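PDB 6BE0: AvrA from Salmonella typhimurium, which probably transfers acetyl groups from acetyl-CoA to serine and threonine side chains of target proteins, and binds inositol hexakisphosphate. Local coordinates for residues A194-L199 against F236-Q241. Numbering follows the deposited sequence.
Sequences AKKLQL and FYKHTQ. With IHP (inositol hexakisphosphate), chain B; COA (coenzyme A), chain C.
Lys196 and Lys238 converge on a single phosphate oxygen: both ammonium groups bond O33 of inositol hexakisphosphate, Lys196 NZ at 3.0 Å and Lys238 NZ at 2.8 Å. Lys196 NZ and Lys238 NZ stay 5.0 Å apart, and the shared anion would offset their like charges. Long, flexible lysines suit this task, since each can bend to reach the phosphate from its own segment. Lys196 turns at chi2 (-68°) and again at chi4, bringing NZ to O33, while its aliphatic CE lies 4.2 Å from Lys238 CD. Lys238 NZ also bonds the carbonyl of Val261 and lies very close to O34 of the neighbouring phosphate, a contact too short to be taken at face value. On the same phosphate as O33, His239 NE2 gives an in-plane N-H bond to O23 (2.8 Å, 159°); its other nitrogen, ND1, is bonded to Ser287, which fixes the ring's rotation. Behind this polar front the segments meet through carbon. Leu197 CD2 abuts the edge of the Phe236 ring at CZ (3.6 Å), the side chains crossing at about a right angle, and Lys196 CB approaches CE1 obliquely; the flat, apolar ring suits this buried place, also touching Leu193. Helix and loop thus form one wall of the basic inositol hexakisphosphate pocket of a YopJ-family acetyltransferase.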
# COMPACT_ATOMS: atom_id res chain seq x y z
N ALA A 194 1.67 -4.27 -0.58
CA ALA A 194 2.49 -5.20 0.19
C ALA A 194 2.90 -6.39 -0.67
O ALA A 194 4.06 -6.81 -0.67
CB ALA A 194 1.75 -5.67 1.43
N LYS A 195 1.94 -6.93 -1.41
CA LYS A 195 2.19 -8.08 -2.27
C LYS A 195 3.05 -7.67 -3.47
O LYS A 195 3.88 -8.46 -3.94
CB LYS A 195 0.87 -8.70 -2.74
CG LYS A 195 0.37 -9.81 -1.82
CD LYS A 195 -1.11 -9.67 -1.47
CE LYS A 195 -2.01 -9.99 -2.65
NZ LYS A 195 -3.45 -9.97 -2.26
N LYS A 196 2.87 -6.45 -3.95
CA LYS A 196 3.67 -5.94 -5.06
C LYS A 196 5.11 -5.66 -4.63
O LYS A 196 6.04 -5.80 -5.42
CB LYS A 196 3.04 -4.68 -5.65
CG LYS A 196 1.75 -4.93 -6.43
CD LYS A 196 2.01 -5.71 -7.71
CE LYS A 196 0.74 -5.92 -8.51
NZ LYS A 196 -0.22 -6.83 -7.82
N LEU A 197 5.29 -5.25 -3.38
CA LEU A 197 6.62 -5.01 -2.83
C LEU A 197 7.46 -6.28 -2.89
O LEU A 197 8.68 -6.23 -3.04
CB LEU A 197 6.54 -4.50 -1.39
CG LEU A 197 6.10 -3.04 -1.19
CD1 LEU A 197 5.79 -2.78 0.28
CD2 LEU A 197 7.15 -2.08 -1.70
N GLN A 198 6.79 -7.43 -2.78
CA GLN A 198 7.46 -8.72 -2.88
C GLN A 198 7.78 -9.06 -4.33
O GLN A 198 8.90 -9.44 -4.66
CB GLN A 198 6.59 -9.81 -2.26
CG GLN A 198 6.89 -11.23 -2.74
CD GLN A 198 8.34 -11.63 -2.53
OE1 GLN A 198 9.05 -11.03 -1.72
NE2 GLN A 198 8.78 -12.65 -3.26
N LEU A 199 6.79 -8.91 -5.20
CA LEU A 199 6.92 -9.29 -6.60
C LEU A 199 7.88 -8.39 -7.36
O LEU A 199 8.51 -8.82 -8.34
CB LEU A 199 5.54 -9.27 -7.28
CG LEU A 199 4.52 -10.23 -6.67
CD1 LEU A 199 3.11 -9.85 -7.10
CD2 LEU A 199 4.83 -11.66 -7.05
N PHE A 236 2.54 -0.79 -9.29
CA PHE A 236 2.11 -0.08 -8.10
C PHE A 236 0.92 0.85 -8.37
O PHE A 236 0.21 1.24 -7.45
CB PHE A 236 3.27 0.74 -7.53
CG PHE A 236 4.20 -0.06 -6.66
CD1 PHE A 236 4.70 -1.28 -7.08
CD2 PHE A 236 4.59 0.42 -5.42
CE1 PHE A 236 5.56 -2.01 -6.29
CE2 PHE A 236 5.45 -0.31 -4.62
CZ PHE A 236 5.93 -1.52 -5.05
N TYR A 237 0.72 1.18 -9.64
CA TYR A 237 -0.25 2.21 -10.03
C TYR A 237 -1.50 1.65 -10.69
O TYR A 237 -2.25 2.39 -11.33
CB TYR A 237 0.42 3.21 -10.97
CG TYR A 237 1.58 3.93 -10.33
CD1 TYR A 237 1.44 5.22 -9.84
CD2 TYR A 237 2.81 3.31 -10.19
CE1 TYR A 237 2.50 5.88 -9.25
CE2 TYR A 237 3.88 3.96 -9.60
CZ TYR A 237 3.71 5.24 -9.13
OH TYR A 237 4.77 5.90 -8.54
N LYS A 238 -1.73 0.35 -10.54
CA LYS A 238 -2.87 -0.28 -11.19
C LYS A 238 -4.20 0.22 -10.63
O LYS A 238 -5.19 0.31 -11.35
CB LYS A 238 -2.78 -1.80 -11.04
CG LYS A 238 -1.55 -2.41 -11.70
CD LYS A 238 -1.50 -3.92 -11.50
CE LYS A 238 -2.67 -4.61 -12.19
NZ LYS A 238 -2.52 -6.09 -12.17
N HIS A 239 -4.20 0.57 -9.34
CA HIS A 239 -5.41 1.03 -8.67
C HIS A 239 -5.47 2.55 -8.53
O HIS A 239 -6.29 3.07 -7.77
CB HIS A 239 -5.52 0.40 -7.28
CG HIS A 239 -5.60 -1.10 -7.30
ND1 HIS A 239 -6.70 -1.78 -7.77
CD2 HIS A 239 -4.71 -2.04 -6.91
CE1 HIS A 239 -6.49 -3.08 -7.67
NE2 HIS A 239 -5.29 -3.27 -7.15
N THR A 240 -4.61 3.25 -9.26
CA THR A 240 -4.58 4.72 -9.21
C THR A 240 -5.96 5.30 -9.47
O THR A 240 -6.61 4.97 -10.46
CB THR A 240 -3.59 5.31 -10.24
OG1 THR A 240 -2.30 4.74 -10.05
CG2 THR A 240 -3.50 6.82 -10.08
N GLN A 241 -6.40 6.16 -8.55
CA GLN A 241 -7.72 6.77 -8.63
C GLN A 241 -7.62 8.19 -9.18
O GLN A 241 -7.81 9.16 -8.46
CB GLN A 241 -8.38 6.76 -7.25
CG GLN A 241 -8.73 5.37 -6.76
CD GLN A 241 -9.14 5.32 -5.30
OE1 GLN A 241 -8.66 6.11 -4.49
NE2 GLN A 241 -10.02 4.39 -4.97
C1 IHP B . -2.44 -10.78 -9.63
C2 IHP B . -2.94 -9.70 -8.68
C3 IHP B . -3.93 -8.77 -9.37
C4 IHP B . -5.06 -9.57 -9.99
C5 IHP B . -4.48 -10.47 -11.06
C6 IHP B . -3.52 -11.48 -10.44
O11 IHP B . -1.70 -11.72 -8.88
P1 IHP B . -0.11 -11.66 -8.94
O21 IHP B . 0.46 -11.93 -7.57
O31 IHP B . 0.36 -10.29 -9.40
O41 IHP B . 0.39 -12.71 -9.91
O12 IHP B . -3.53 -10.30 -7.51
P2 IHP B . -2.89 -10.06 -6.08
O22 IHP B . -1.41 -10.40 -6.10
O32 IHP B . -3.04 -8.62 -5.66
O42 IHP B . -3.57 -10.96 -5.07
O13 IHP B . -4.43 -7.82 -8.43
P3 IHP B . -4.01 -6.29 -8.58
O23 IHP B . -3.79 -5.68 -7.22
O33 IHP B . -2.74 -6.15 -9.39
O43 IHP B . -5.12 -5.53 -9.27
O14 IHP B . -6.08 -8.69 -10.50
P4 IHP B . -5.92 -7.75 -11.80
O24 IHP B . -6.46 -6.37 -11.49
O34 IHP B . -4.47 -7.61 -12.22
O44 IHP B . -6.72 -8.31 -12.93
O15 IHP B . -5.50 -11.15 -11.79
P5 IHP B . -5.25 -11.51 -13.31
O25 IHP B . -3.77 -11.40 -13.63
O35 IHP B . -5.72 -12.92 -13.58
O45 IHP B . -6.01 -10.56 -14.21
O16 IHP B . -4.24 -12.41 -9.64
P6 IHP B . -3.99 -13.94 -9.84
O26 IHP B . -5.05 -14.73 -9.10
O36 IHP B . -4.05 -14.28 -11.31
O46 IHP B . -2.64 -14.33 -9.29
N1A COA C . -12.92 8.01 -5.91
C2A COA C . -12.20 7.99 -7.08
N3A COA C . -11.52 9.11 -7.48
C4A COA C . -11.55 10.25 -6.73
C5A COA C . -12.26 10.27 -5.57
C6A COA C . -12.95 9.13 -5.17
N6A COA C . -13.79 8.54 -4.18
N7A COA C . -12.13 11.51 -5.02
C8A COA C . -11.34 12.25 -5.84
N9A COA C . -10.98 11.48 -6.89
C1B COA C . -10.15 11.84 -8.00
C2B COA C . -10.87 11.99 -9.09
O2B COA C . -10.84 10.78 -9.89
C3B COA C . -10.17 13.22 -9.88
O3B COA C . -8.98 12.79 -10.54
P3B COA C . -8.91 12.87 -12.15
O7A COA C . -9.82 11.83 -12.76
O8A COA C . -9.33 14.24 -12.61
O9A COA C . -7.48 12.62 -12.60
C4B COA C . -9.86 14.12 -8.91
O4B COA C . -9.48 13.25 -7.72
C5B COA C . -11.07 14.98 -8.58
O5B COA C . -10.80 15.75 -7.41
P1A COA C . -10.61 17.34 -7.54
O1A COA C . -10.09 17.69 -8.92
O2A COA C . -11.95 18.02 -7.31
O3A COA C . -9.58 17.83 -6.44